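Local coordinates for nird-like protein (Hydrogenobacter thermophilus, PDB 4CH7) that decarboxylates siroheme to 12,18-didecarboxysiroheme, releasing two molecules of carbon dioxide on the route to heme d1, at residues E21-L26 against F183-R188; D6-I11 against Q28-E33; I16-E21 against R188-Y193; P55-R60 against R174-T179; L62-A67 against A108-I113. One frame throughout, in Å; residues are numbered along the deposited sequence.

Interaction 1 (E21-L26 against F183-R188); sequences EPFSVL and FPLVER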
# COMPACT_ATOMS: atom_id res chain seq x y z
N GLU A 21 -26.17 10.74 -0.44
CA GLU A 21 -26.74 9.41 -0.24
C GLU A 21 -26.27 8.44 -1.32
O GLU A 21 -27.04 8.09 -2.22
CB GLU A 21 -28.27 9.48 -0.20
CG GLU A 21 -28.82 10.42 0.86
CD GLU A 21 -30.34 10.51 0.84
OE1 GLU A 21 -30.98 9.65 0.22
OE2 GLU A 21 -30.88 11.46 1.45
N PRO A 22 -25.01 7.99 -1.23
CA PRO A 22 -24.40 7.14 -2.26
C PRO A 22 -25.01 5.75 -2.30
O PRO A 22 -25.04 5.13 -3.37
CB PRO A 22 -22.93 7.07 -1.83
CG PRO A 22 -22.96 7.27 -0.34
CD PRO A 22 -24.08 8.25 -0.11
N PHE A 23 -25.50 5.26 -1.17
CA PHE A 23 -26.11 3.94 -1.11
C PHE A 23 -27.54 3.95 -1.64
O PHE A 23 -28.07 2.92 -2.04
CB PHE A 23 -26.06 3.38 0.31
CG PHE A 23 -24.67 3.17 0.83
CD1 PHE A 23 -23.81 2.28 0.19
CD2 PHE A 23 -24.22 3.84 1.96
CE1 PHE A 23 -22.52 2.07 0.67
CE2 PHE A 23 -22.94 3.64 2.44
CZ PHE A 23 -22.09 2.75 1.79
N SER A 24 -28.16 5.13 -1.64
CA SER A 24 -29.45 5.31 -2.29
C SER A 24 -29.27 5.14 -3.80
O SER A 24 -30.07 4.49 -4.48
CB SER A 24 -30.02 6.69 -1.97
OG SER A 24 -31.39 6.78 -2.31
N VAL A 25 -28.18 5.72 -4.31
CA VAL A 25 -27.83 5.63 -5.73
C VAL A 25 -27.49 4.19 -6.12
O VAL A 25 -27.97 3.69 -7.14
CB VAL A 25 -26.65 6.55 -6.07
CG1 VAL A 25 -26.23 6.38 -7.52
CG2 VAL A 25 -27.01 8.00 -5.79
N LEU A 26 -26.65 3.53 -5.32
CA LEU A 26 -26.29 2.13 -5.56
C LEU A 26 -27.53 1.23 -5.49
O LEU A 26 -27.67 0.31 -6.30
CB LEU A 26 -25.25 1.65 -4.55
CG LEU A 26 -23.88 2.34 -4.53
CD1 LEU A 26 -22.88 1.53 -3.70
CD2 LEU A 26 -23.36 2.56 -5.93
N PHE A 183 -15.74 3.32 5.88
CA PHE A 183 -16.84 4.13 5.37
C PHE A 183 -18.13 3.69 6.05
O PHE A 183 -18.50 2.52 5.97
CB PHE A 183 -16.96 3.97 3.86
CG PHE A 183 -17.80 5.03 3.20
CD1 PHE A 183 -17.40 6.37 3.23
CD2 PHE A 183 -18.96 4.70 2.52
CE1 PHE A 183 -18.16 7.35 2.61
CE2 PHE A 183 -19.73 5.67 1.90
CZ PHE A 183 -19.32 7.00 1.94
N PRO A 184 -18.80 4.63 6.74
CA PRO A 184 -20.02 4.32 7.48
C PRO A 184 -21.08 3.70 6.57
O PRO A 184 -21.35 4.23 5.49
CB PRO A 184 -20.50 5.69 7.97
CG PRO A 184 -19.26 6.54 8.00
CD PRO A 184 -18.44 6.06 6.84
N LEU A 185 -21.68 2.59 7.00
CA LEU A 185 -22.74 1.97 6.24
C LEU A 185 -24.09 2.54 6.67
O LEU A 185 -24.89 1.86 7.30
CB LEU A 185 -22.71 0.45 6.39
CG LEU A 185 -21.42 -0.21 5.88
CD1 LEU A 185 -21.55 -1.73 5.83
CD2 LEU A 185 -21.04 0.34 4.53
N VAL A 186 -24.31 3.80 6.33
CA VAL A 186 -25.52 4.52 6.70
C VAL A 186 -26.06 5.31 5.51
O VAL A 186 -25.42 5.39 4.47
CB VAL A 186 -25.27 5.48 7.88
CG1 VAL A 186 -25.00 4.70 9.16
CG2 VAL A 186 -24.10 6.40 7.57
N GLU A 187 -27.25 5.89 5.69
CA GLU A 187 -27.90 6.65 4.64
C GLU A 187 -27.13 7.92 4.30
O GLU A 187 -27.07 8.34 3.14
CB GLU A 187 -29.33 7.00 5.08
CG GLU A 187 -30.06 7.98 4.18
CD GLU A 187 -31.56 7.88 4.31
OE1 GLU A 187 -32.07 6.74 4.31
OE2 GLU A 187 -32.23 8.93 4.42
N ARG A 188 -26.52 8.53 5.32
CA ARG A 188 -25.77 9.77 5.14
C ARG A 188 -24.35 9.62 5.67
O ARG A 188 -24.02 10.15 6.73
CB ARG A 188 -26.48 10.92 5.84
CG ARG A 188 -27.89 11.18 5.32
CD ARG A 188 -27.88 12.12 4.13
NE ARG A 188 -27.54 13.48 4.54
CZ ARG A 188 -28.43 14.36 4.99
NH1 ARG A 188 -29.71 14.03 5.08
NH2 ARG A 188 -28.04 15.58 5.35
O HOH W 1 -27.19 6.43 0.99
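F23 pushes the edge of its ring into the bend of the F183-R188 loop. This is the tight part. F23 CG is anti to the carbonyl carbon (chi1 -63°), which sends the ring toward that loop. V186 O lies near the ring plane, 3.2 Å from F23 CD2. P184 O meets that edge at F23 CE2. F23 CZ touches F183 CD2 and L185 CD2, each at 3.8 Å. The two phenyl rings pass each other running opposite ways, their planes 56° apart. P22 CG reaches the edge of the F183 ring. The contact joins the two helix-turn-helix domains of the chain: helix 22-30 of the first meets the loop before helix 191-196 of the second. L185 sits at the centre of an inverse gamma turn in that loop. The other side is looser and charged. E21, at the N-cap position of helix 22-30, runs alongside E187, and their OE2 atoms are 4.1 Å apart. These like charges probably repel. R188 NH1 is 4.6 Å from E21 OE2, but no N-H points at that oxygen; R188 makes its salt bridge with E201. One water donates to E187 O at 2.9 Å and weakly accepts from F23 N.

Interaction 2 (D6-I11 against Q28-E33); sequences DKILKI and QEVGIE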
# COMPACT_ATOMS: atom_id res chain seq x y z
N ASP A 6 -24.37 -11.07 -6.04
CA ASP A 6 -23.41 -10.84 -7.11
C ASP A 6 -23.40 -9.39 -7.58
O ASP A 6 -22.34 -8.80 -7.80
CB ASP A 6 -23.69 -11.78 -8.28
CG ASP A 6 -23.31 -13.22 -8.00
OD1 ASP A 6 -24.09 -13.93 -7.34
OD2 ASP A 6 -22.22 -13.63 -8.44
N LYS A 7 -24.59 -8.81 -7.74
CA LYS A 7 -24.72 -7.42 -8.19
C LYS A 7 -24.19 -6.42 -7.16
O LYS A 7 -23.53 -5.44 -7.51
CB LYS A 7 -26.18 -7.09 -8.51
CG LYS A 7 -26.55 -7.27 -9.97
CD LYS A 7 -28.00 -6.87 -10.20
CE LYS A 7 -28.93 -7.67 -9.31
NZ LYS A 7 -30.35 -7.26 -9.48
N ILE A 8 -24.50 -6.67 -5.89
CA ILE A 8 -24.07 -5.80 -4.80
C ILE A 8 -22.56 -5.88 -4.60
O ILE A 8 -21.88 -4.86 -4.51
CB ILE A 8 -24.76 -6.19 -3.49
CG1 ILE A 8 -26.25 -5.88 -3.55
CG2 ILE A 8 -24.14 -5.46 -2.32
CD1 ILE A 8 -27.02 -6.39 -2.35
N LEU A 9 -22.05 -7.11 -4.51
CA LEU A 9 -20.62 -7.36 -4.37
C LEU A 9 -19.84 -6.67 -5.49
O LEU A 9 -18.80 -6.05 -5.25
CB LEU A 9 -20.34 -8.87 -4.41
CG LEU A 9 -18.87 -9.26 -4.53
CD1 LEU A 9 -18.11 -8.84 -3.28
CD2 LEU A 9 -18.71 -10.75 -4.79
N LYS A 10 -20.36 -6.77 -6.70
CA LYS A 10 -19.75 -6.15 -7.87
C LYS A 10 -19.75 -4.62 -7.79
O LYS A 10 -18.76 -3.98 -8.15
CB LYS A 10 -20.47 -6.61 -9.14
CG LYS A 10 -20.00 -5.92 -10.42
CD LYS A 10 -20.90 -6.26 -11.60
CE LYS A 10 -20.37 -5.65 -12.89
NZ LYS A 10 -20.27 -4.16 -12.81
N ILE A 11 -20.85 -4.05 -7.32
CA ILE A 11 -21.04 -2.60 -7.37
C ILE A 11 -20.31 -1.82 -6.28
O ILE A 11 -19.97 -0.65 -6.47
CB ILE A 11 -22.56 -2.23 -7.39
CG1 ILE A 11 -22.77 -0.84 -7.99
CG2 ILE A 11 -23.17 -2.32 -5.99
CD1 ILE A 11 -24.23 -0.44 -8.12
N GLN A 28 -30.65 2.05 -6.16
CA GLN A 28 -31.38 2.27 -7.40
C GLN A 28 -30.74 1.49 -8.54
O GLN A 28 -31.44 0.81 -9.30
CB GLN A 28 -31.40 3.76 -7.75
CG GLN A 28 -32.35 4.59 -6.88
CD GLN A 28 -33.80 4.19 -7.06
OE1 GLN A 28 -34.23 3.85 -8.16
NE2 GLN A 28 -34.57 4.23 -5.98
N GLU A 29 -29.42 1.58 -8.66
CA GLU A 29 -28.69 0.88 -9.72
C GLU A 29 -28.79 -0.65 -9.60
O GLU A 29 -28.89 -1.35 -10.61
CB GLU A 29 -27.22 1.31 -9.73
CG GLU A 29 -26.98 2.70 -10.32
CD GLU A 29 -25.56 3.19 -10.12
OE1 GLU A 29 -24.89 2.70 -9.18
OE2 GLU A 29 -25.11 4.06 -10.89
N VAL A 30 -28.76 -1.15 -8.37
CA VAL A 30 -28.89 -2.59 -8.13
C VAL A 30 -30.34 -3.04 -8.30
O VAL A 30 -30.61 -4.13 -8.83
CB VAL A 30 -28.35 -2.98 -6.73
CG1 VAL A 30 -28.88 -4.33 -6.28
CG2 VAL A 30 -26.82 -2.99 -6.75
N GLY A 31 -31.28 -2.20 -7.89
CA GLY A 31 -32.69 -2.51 -8.04
C GLY A 31 -33.32 -3.04 -6.77
O GLY A 31 -34.35 -3.72 -6.82
N ILE A 32 -32.71 -2.74 -5.63
CA ILE A 32 -33.26 -3.14 -4.34
C ILE A 32 -33.40 -1.95 -3.40
O ILE A 32 -32.78 -0.90 -3.61
CB ILE A 32 -32.40 -4.23 -3.67
CG1 ILE A 32 -31.00 -3.69 -3.35
CG2 ILE A 32 -32.30 -5.47 -4.54
CD1 ILE A 32 -30.10 -4.71 -2.70
N GLU A 33 -34.21 -2.12 -2.36
CA GLU A 33 -34.42 -1.08 -1.36
C GLU A 33 -33.12 -0.80 -0.61
O GLU A 33 -32.33 -1.72 -0.38
CB GLU A 33 -35.53 -1.50 -0.41
CG GLU A 33 -35.96 -0.45 0.60
CD GLU A 33 -35.25 -0.60 1.93
OE1 GLU A 33 -34.69 -1.69 2.18
OE2 GLU A 33 -35.27 0.36 2.72
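V30 fills the space between I8 and I11, with one methyl for each. V30 CG2 meets I11 CG2 at 3.8 Å, and V30 CG1 lies 4.1 Å from I8 CG1. I8 CD1 goes on to touch I32 CD1 at 3.5 Å, the two side chains running nearly perpendicular. I11 holds CG1 anti to the backbone N (chi1 -158°). This brings CD1 alongside E29, 3.4 Å from E29 OE1 and close to its CB. Beside this apolar row, K7 bends at chi3 and brings NZ to V30 O, a hydrogen bond of 3.2 Å. NZ lies in the carbonyl plane, with a C=O...N angle of 158°. That carbonyl is presented at the end of helix 22-30, where G31, with positive phi, is the C-prime residue of a Schellman motif. The turn brings I32 back to face I8. Behind I8 lie L37, T40 and I41 of helix 34-47, so the contact belongs to the core of the first helix-turn-helix domain. E33 then caps the start of that helix. The C-terminal end of a helix carries partial negative charge, so the lysine ammonium probably gains electrostatically as well as from the hydrogen bond to V30 O.

Interaction 3 (I16-E21 against R188-Y193); sequences IPLVKE and RPFLEY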
# COMPACT_ATOMS: atom_id res chain seq x y z
N ILE A 16 -17.47 4.53 -5.34
CA ILE A 16 -18.74 4.94 -4.77
C ILE A 16 -18.90 6.46 -4.87
O ILE A 16 -18.04 7.20 -4.41
CB ILE A 16 -18.86 4.47 -3.31
CG1 ILE A 16 -18.81 2.95 -3.26
CG2 ILE A 16 -20.14 4.98 -2.66
CD1 ILE A 16 -19.03 2.38 -1.89
N PRO A 17 -20.01 6.91 -5.49
CA PRO A 17 -20.19 8.32 -5.84
C PRO A 17 -20.12 9.28 -4.66
O PRO A 17 -20.63 8.97 -3.58
CB PRO A 17 -21.60 8.35 -6.46
CG PRO A 17 -22.28 7.11 -5.96
CD PRO A 17 -21.18 6.09 -5.86
N LEU A 18 -19.49 10.43 -4.87
CA LEU A 18 -19.42 11.46 -3.85
C LEU A 18 -20.70 12.27 -3.83
O LEU A 18 -20.76 13.38 -4.36
CB LEU A 18 -18.21 12.36 -4.09
CG LEU A 18 -16.85 11.66 -4.01
CD1 LEU A 18 -15.74 12.56 -4.51
CD2 LEU A 18 -16.58 11.23 -2.59
N VAL A 19 -21.74 11.70 -3.24
CA VAL A 19 -23.02 12.38 -3.06
C VAL A 19 -23.43 12.19 -1.61
O VAL A 19 -22.77 11.46 -0.87
CB VAL A 19 -24.10 11.81 -4.00
CG1 VAL A 19 -23.65 11.90 -5.45
CG2 VAL A 19 -24.40 10.37 -3.65
N LYS A 20 -24.51 12.84 -1.20
CA LYS A 20 -24.95 12.75 0.19
C LYS A 20 -25.49 11.37 0.52
O LYS A 20 -25.29 10.87 1.63
CB LYS A 20 -26.00 13.82 0.49
CG LYS A 20 -25.49 15.24 0.33
CD LYS A 20 -26.57 16.25 0.69
CE LYS A 20 -26.07 17.67 0.48
NZ LYS A 20 -27.14 18.67 0.75
N GLU A 21 -26.17 10.74 -0.44
CA GLU A 21 -26.74 9.41 -0.24
C GLU A 21 -26.27 8.44 -1.32
O GLU A 21 -27.04 8.09 -2.22
CB GLU A 21 -28.27 9.48 -0.20
CG GLU A 21 -28.82 10.42 0.86
CD GLU A 21 -30.34 10.51 0.84
OE1 GLU A 21 -30.98 9.65 0.22
OE2 GLU A 21 -30.88 11.46 1.45
N ARG A 188 -26.52 8.53 5.32
CA ARG A 188 -25.77 9.77 5.14
C ARG A 188 -24.35 9.62 5.67
O ARG A 188 -24.02 10.15 6.73
CB ARG A 188 -26.48 10.92 5.84
CG ARG A 188 -27.89 11.18 5.32
CD ARG A 188 -27.88 12.12 4.13
NE ARG A 188 -27.54 13.48 4.54
CZ ARG A 188 -28.43 14.36 4.99
NH1 ARG A 188 -29.71 14.03 5.08
NH2 ARG A 188 -28.04 15.58 5.35
N PRO A 189 -23.49 8.90 4.92
CA PRO A 189 -22.16 8.51 5.39
C PRO A 189 -21.13 9.64 5.40
O PRO A 189 -20.00 9.41 5.85
CB PRO A 189 -21.74 7.43 4.39
CG PRO A 189 -22.46 7.81 3.12
CD PRO A 189 -23.77 8.40 3.56
N PHE A 190 -21.49 10.82 4.91
CA PHE A 190 -20.59 11.96 4.94
C PHE A 190 -21.00 12.96 6.02
O PHE A 190 -20.26 13.91 6.31
CB PHE A 190 -20.57 12.67 3.59
CG PHE A 190 -19.95 11.86 2.48
CD1 PHE A 190 -18.57 11.78 2.37
CD2 PHE A 190 -20.74 11.20 1.55
CE1 PHE A 190 -17.98 11.04 1.35
CE2 PHE A 190 -20.16 10.46 0.53
CZ PHE A 190 -18.78 10.38 0.43
N LEU A 191 -22.17 12.74 6.62
CA LEU A 191 -22.74 13.69 7.57
C LEU A 191 -21.92 13.85 8.85
O LEU A 191 -21.56 14.97 9.22
CB LEU A 191 -24.18 13.31 7.92
CG LEU A 191 -24.88 14.29 8.85
CD1 LEU A 191 -24.84 15.69 8.26
CD2 LEU A 191 -26.32 13.87 9.13
N GLU A 192 -21.64 12.74 9.53
CA GLU A 192 -20.87 12.80 10.77
C GLU A 192 -19.47 13.37 10.55
O GLU A 192 -18.98 14.15 11.37
CB GLU A 192 -20.78 11.42 11.43
CG GLU A 192 -21.95 11.10 12.35
CD GLU A 192 -22.24 12.22 13.33
OE1 GLU A 192 -21.29 12.75 13.95
OE2 GLU A 192 -23.42 12.59 13.47
N TYR A 193 -18.84 12.98 9.45
CA TYR A 193 -17.55 13.54 9.05
C TYR A 193 -17.64 15.06 8.92
O TYR A 193 -16.79 15.79 9.42
CB TYR A 193 -17.11 12.96 7.70
CG TYR A 193 -16.64 11.52 7.74
CD1 TYR A 193 -16.19 10.95 8.92
CD2 TYR A 193 -16.65 10.74 6.59
CE1 TYR A 193 -15.76 9.63 8.96
CE2 TYR A 193 -16.22 9.42 6.62
CZ TYR A 193 -15.78 8.88 7.81
OH TYR A 193 -15.35 7.57 7.84
O HOH W 2 -23.81 11.95 3.52
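F190 sets its ring beside the backbone of the I16-E21 loop. V19 O is 3.1 Å from F190 CE2, oblique to the ring. The L18 side chain runs nearly perpendicular to that of F190, with L18 CD2 3.8 Å from F190 CZ. F190 CG is anti to its own carbonyl carbon (chi1 -68°), which turns the ring toward this loop. L205 and L208 of helix 201-213 also touch the ring, and F183 meets it edge-to-face. The contact thus ties the loop before helix 22-30, in the first helix-turn-helix domain, to the core of the second. L18 is the centre of an inverse gamma turn in that loop. With an alanine at F190, L18 CD2 and F183 are likely to lose their aromatic partner, and a gap would probably open beside L205 and L208. R188 and K20 have the next most surface covered, K20 through its carbonyl and its CB. K20 O lies 3.5 Å from P189 CD and takes a 2.6 Å hydrogen bond from a water, which accepts from F190 N at 2.9 Å. That water sits in plane at the F190 ring edge. K20 CB comes within 4.3 Å of R188 NE, oblique to the guanidinium that E201 holds.

Interaction 4 (P55-R60 against R174-T179); sequences PIYDSR and RIVSIT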
# COMPACT_ATOMS: atom_id res chain seq x y z
N PRO A 55 -12.24 5.06 1.59
CA PRO A 55 -11.56 5.86 0.57
C PRO A 55 -10.16 5.32 0.31
O PRO A 55 -9.54 4.80 1.24
CB PRO A 55 -11.45 7.24 1.23
CG PRO A 55 -12.57 7.27 2.23
CD PRO A 55 -12.66 5.87 2.75
N ILE A 56 -9.69 5.41 -0.92
CA ILE A 56 -8.30 5.07 -1.23
C ILE A 56 -7.58 6.35 -1.65
O ILE A 56 -7.92 6.97 -2.65
CB ILE A 56 -8.18 3.98 -2.32
CG1 ILE A 56 -8.46 2.59 -1.74
CG2 ILE A 56 -6.78 3.97 -2.92
CD1 ILE A 56 -9.93 2.29 -1.50
N TYR A 57 -6.59 6.75 -0.86
CA TYR A 57 -5.83 7.96 -1.13
C TYR A 57 -4.50 7.63 -1.79
O TYR A 57 -3.89 6.60 -1.48
CB TYR A 57 -5.59 8.75 0.16
CG TYR A 57 -6.84 9.42 0.70
CD1 TYR A 57 -7.27 10.64 0.21
CD2 TYR A 57 -7.58 8.83 1.72
CE1 TYR A 57 -8.40 11.26 0.70
CE2 TYR A 57 -8.72 9.44 2.22
CZ TYR A 57 -9.12 10.65 1.70
OH TYR A 57 -10.25 11.27 2.19
N ASP A 58 -4.04 8.48 -2.70
CA ASP A 58 -2.74 8.29 -3.33
C ASP A 58 -1.63 8.75 -2.39
O ASP A 58 -1.58 9.92 -2.02
CB ASP A 58 -2.67 9.03 -4.67
CG ASP A 58 -1.37 8.79 -5.40
OD1 ASP A 58 -0.36 9.43 -5.04
OD2 ASP A 58 -1.36 7.97 -6.33
N SER A 59 -0.76 7.82 -2.02
CA SER A 59 0.30 8.08 -1.04
C SER A 59 1.14 9.32 -1.34
O SER A 59 1.26 10.20 -0.49
CB SER A 59 1.21 6.85 -0.92
OG SER A 59 2.26 7.07 -0.01
N ARG A 60 1.71 9.39 -2.54
CA ARG A 60 2.59 10.51 -2.88
C ARG A 60 1.85 11.83 -3.10
O ARG A 60 2.40 12.90 -2.86
CB ARG A 60 3.48 10.16 -4.09
CG ARG A 60 2.73 9.66 -5.32
CD ARG A 60 3.66 9.60 -6.53
NE ARG A 60 4.16 10.92 -6.88
CZ ARG A 60 3.56 11.75 -7.73
NH1 ARG A 60 2.42 11.40 -8.31
NH2 ARG A 60 4.09 12.94 -7.99
N ARG A 174 -6.73 17.05 7.82
CA ARG A 174 -7.79 16.65 8.75
C ARG A 174 -8.86 15.84 8.03
O ARG A 174 -9.35 14.84 8.55
CB ARG A 174 -8.43 17.87 9.41
CG ARG A 174 -7.52 18.65 10.35
CD ARG A 174 -8.32 19.64 11.18
NE ARG A 174 -9.13 20.53 10.36
CZ ARG A 174 -8.73 21.72 9.93
NH1 ARG A 174 -7.52 22.17 10.24
NH2 ARG A 174 -9.53 22.47 9.19
N ILE A 175 -9.23 16.29 6.83
CA ILE A 175 -10.19 15.58 5.99
C ILE A 175 -9.74 14.15 5.73
O ILE A 175 -10.47 13.20 6.00
CB ILE A 175 -10.41 16.31 4.64
CG1 ILE A 175 -11.22 17.59 4.84
CG2 ILE A 175 -11.12 15.40 3.65
CD1 ILE A 175 -11.44 18.38 3.56
N VAL A 176 -8.52 14.00 5.21
CA VAL A 176 -7.92 12.68 5.00
C VAL A 176 -7.85 11.90 6.31
O VAL A 176 -8.17 10.71 6.35
CB VAL A 176 -6.51 12.80 4.38
CG1 VAL A 176 -5.82 11.45 4.36
CG2 VAL A 176 -6.59 13.38 2.98
N SER A 177 -7.44 12.58 7.38
CA SER A 177 -7.28 11.96 8.69
C SER A 177 -8.54 11.24 9.19
O SER A 177 -8.47 10.09 9.63
CB SER A 177 -6.85 13.01 9.72
OG SER A 177 -6.87 12.48 11.03
N ILE A 178 -9.68 11.91 9.10
CA ILE A 178 -10.92 11.37 9.66
C ILE A 178 -11.75 10.54 8.67
O ILE A 178 -12.64 9.80 9.09
CB ILE A 178 -11.83 12.49 10.23
CG1 ILE A 178 -12.57 13.22 9.11
CG2 ILE A 178 -11.02 13.47 11.08
CD1 ILE A 178 -13.86 13.85 9.56
N THR A 179 -11.45 10.65 7.38
CA THR A 179 -12.21 9.93 6.35
C THR A 179 -11.55 8.61 5.92
O THR A 179 -12.21 7.75 5.35
CB THR A 179 -12.45 10.79 5.09
OG1 THR A 179 -11.20 11.24 4.56
CG2 THR A 179 -13.33 11.98 5.41
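Y57 reaches from strand 53-57 to helix 170-179 and ends at T179. The strand pairs with strand 217-222 in a two-stranded antiparallel sheet, each strand coming soon after a helix (34-47 and 201-213). Helix 170-179 of the second helix-turn-helix unit packs against it. The contact is buried.

The polar part is a chain of two hydrogen bonds. Y57 OH donates to T179 OG1 at 2.6 Å, and OG1 meets the tyrosine near the ring plane, at its edge. T179 OG1 then donates to I175 O, one turn back, at 2.5 Å. This second donor stands 37° out of the carbonyl plane. I175 O also accepts from T179 N, so two donors grip it. The T179 torsion (chi1 57°) sets OG1 between the backbone N and the carbonyl carbon, within reach of both partners.

The apolar part is a CH-pi contact. V176 CG2 sits over a face of the Y57 ring, 4.0 Å from its centroid and 28° off the normal. V176 CG1 lies over the same ring. L208 and L217 also touch Y57. A phenylalanine at Y57 would probably leave T179 OG1 without its donor in this buried site.

Carbon-oxygen packing completes the contact: P55 CG lies 3.2 Å from T179 O.

Interaction 5 (L62-A67 against A108-I113); sequences LGYDSA and AVPPEI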
# COMPACT_ATOMS: atom_id res chain seq x y z
N LEU A 62 -0.60 12.74 -1.38
CA LEU A 62 -0.80 13.23 -0.02
C LEU A 62 0.45 13.97 0.43
O LEU A 62 0.40 14.79 1.36
CB LEU A 62 -1.09 12.07 0.94
CG LEU A 62 -2.42 11.34 0.79
CD1 LEU A 62 -2.52 10.16 1.74
CD2 LEU A 62 -3.58 12.29 1.01
N GLY A 63 1.58 13.69 -0.22
CA GLY A 63 2.84 14.28 0.16
C GLY A 63 3.72 13.29 0.89
O GLY A 63 4.78 13.64 1.40
N TYR A 64 3.26 12.04 0.94
CA TYR A 64 4.04 10.98 1.56
C TYR A 64 5.11 10.46 0.61
O TYR A 64 4.82 10.11 -0.53
CB TYR A 64 3.14 9.83 2.01
CG TYR A 64 2.62 9.96 3.42
CD1 TYR A 64 1.62 10.87 3.73
CD2 TYR A 64 3.13 9.17 4.44
CE1 TYR A 64 1.14 10.99 5.02
CE2 TYR A 64 2.65 9.28 5.74
CZ TYR A 64 1.66 10.20 6.02
OH TYR A 64 1.18 10.32 7.30
N ASP A 65 6.35 10.45 1.08
CA ASP A 65 7.41 9.75 0.37
C ASP A 65 7.46 8.33 0.90
O ASP A 65 7.63 8.11 2.10
CB ASP A 65 8.76 10.44 0.57
CG ASP A 65 9.80 9.99 -0.45
OD1 ASP A 65 9.51 9.06 -1.24
OD2 ASP A 65 10.90 10.57 -0.47
N SER A 66 7.28 7.36 0.00
CA SER A 66 7.32 5.96 0.39
C SER A 66 8.34 5.19 -0.44
O SER A 66 8.53 5.47 -1.63
CB SER A 66 5.94 5.32 0.27
OG SER A 66 5.43 5.42 -1.05
N ALA A 67 9.02 4.24 0.19
CA ALA A 67 10.04 3.45 -0.48
C ALA A 67 10.11 2.04 0.08
O ALA A 67 9.62 1.77 1.18
CB ALA A 67 11.39 4.13 -0.36
N ALA A 108 6.75 4.51 4.73
CA ALA A 108 6.09 5.72 4.23
C ALA A 108 6.30 6.85 5.24
O ALA A 108 6.02 6.68 6.42
CB ALA A 108 4.62 5.48 4.01
N VAL A 109 6.80 7.99 4.76
CA VAL A 109 7.10 9.11 5.64
C VAL A 109 6.23 10.32 5.30
O VAL A 109 6.17 10.74 4.14
CB VAL A 109 8.59 9.50 5.56
CG1 VAL A 109 8.86 10.77 6.36
CG2 VAL A 109 9.47 8.36 6.07
N PRO A 110 5.54 10.88 6.31
CA PRO A 110 4.75 12.10 6.12
C PRO A 110 5.63 13.27 5.72
O PRO A 110 6.82 13.28 6.06
CB PRO A 110 4.15 12.35 7.51
CG PRO A 110 5.05 11.61 8.47
CD PRO A 110 5.50 10.40 7.70
N PRO A 111 5.07 14.26 4.99
CA PRO A 111 5.86 15.42 4.58
C PRO A 111 6.17 16.34 5.76
O PRO A 111 5.47 16.27 6.77
CB PRO A 111 4.93 16.13 3.59
CG PRO A 111 3.55 15.76 4.04
CD PRO A 111 3.68 14.34 4.53
N GLU A 112 7.19 17.18 5.63
CA GLU A 112 7.58 18.13 6.68
C GLU A 112 7.84 17.52 8.06
O GLU A 112 7.32 18.01 9.07
CB GLU A 112 6.55 19.26 6.81
CG GLU A 112 6.77 20.42 5.85
CD GLU A 112 5.86 20.37 4.65
OE1 GLU A 112 4.70 19.92 4.80
OE2 GLU A 112 6.29 20.78 3.55
N ILE A 113 8.66 16.48 8.11
CA ILE A 113 9.13 15.92 9.37
C ILE A 113 10.59 15.54 9.22
O ILE A 113 11.45 15.98 10.00
CB ILE A 113 8.31 14.68 9.81
CG1 ILE A 113 6.95 15.11 10.36
CG2 ILE A 113 9.06 13.87 10.85
CD1 ILE A 113 6.15 13.98 10.98
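P110 CA stands over the centre of one face of the Y64 ring, 3.6 Å from the centroid and 14° off the normal, as a CH-pi contact. P110 CB touches Y64 CZ, and P110 N lies 3.4 Å from Y64 CE2. Obliquely to the ring come P111 CD at Y64 CD1 and A108 CB at Y64 CD2. Y319 packs edge-to-face with the tyrosine, and Y64 OH bonds to F320 N. These partners fix the ring between the end of the strand pair and the loop before helix 323-335. Next to it the backbones pair as antiparallel strands 65-71 and 103-109 of the eight-stranded barrel built jointly by the two AsnC-like ligand-binding domains. D65 and V109 are a hydrogen-bonded pair: V109 N gives D65 O a bond of 2.8 Å at 168°, and D65 N gives V109 O one of 3.1 Å at 140°. S66 and A108 form the next, non-hydrogen-bonded pair, with their CB atoms 4.0 Å apart. G63 has a positive phi and takes P111 CB against its O at 3.3 Å. P111 N has no hydrogen to offer G63 O, so the pairing probably cannot continue there, and Y64 and proline packing carries the contact on.

Overall arrangement
Interactions 1 and 3 form one interface between the two helix-turn-helix domains. Their centres are 6 Å apart, they share E21 and R188, and P22 CG meets P189 CG at 3.5 Å. Interaction 2 joins it through helix 22-30, where L26 CD2 touches I11 CD1 at 3.8 Å. Interaction 4 meets interaction 3 through Y193, which packs on I178 and T179. It also leads to interaction 5, with centres 13 Å apart: V176 CG2 touches L62 CD2, and S59 O is 3.1 Å from Y64 N, a probable hydrogen bond. Interaction 5 is in the barrel. There the A108 side chain is about 9 Å from that of H93, the inferred active-site residue.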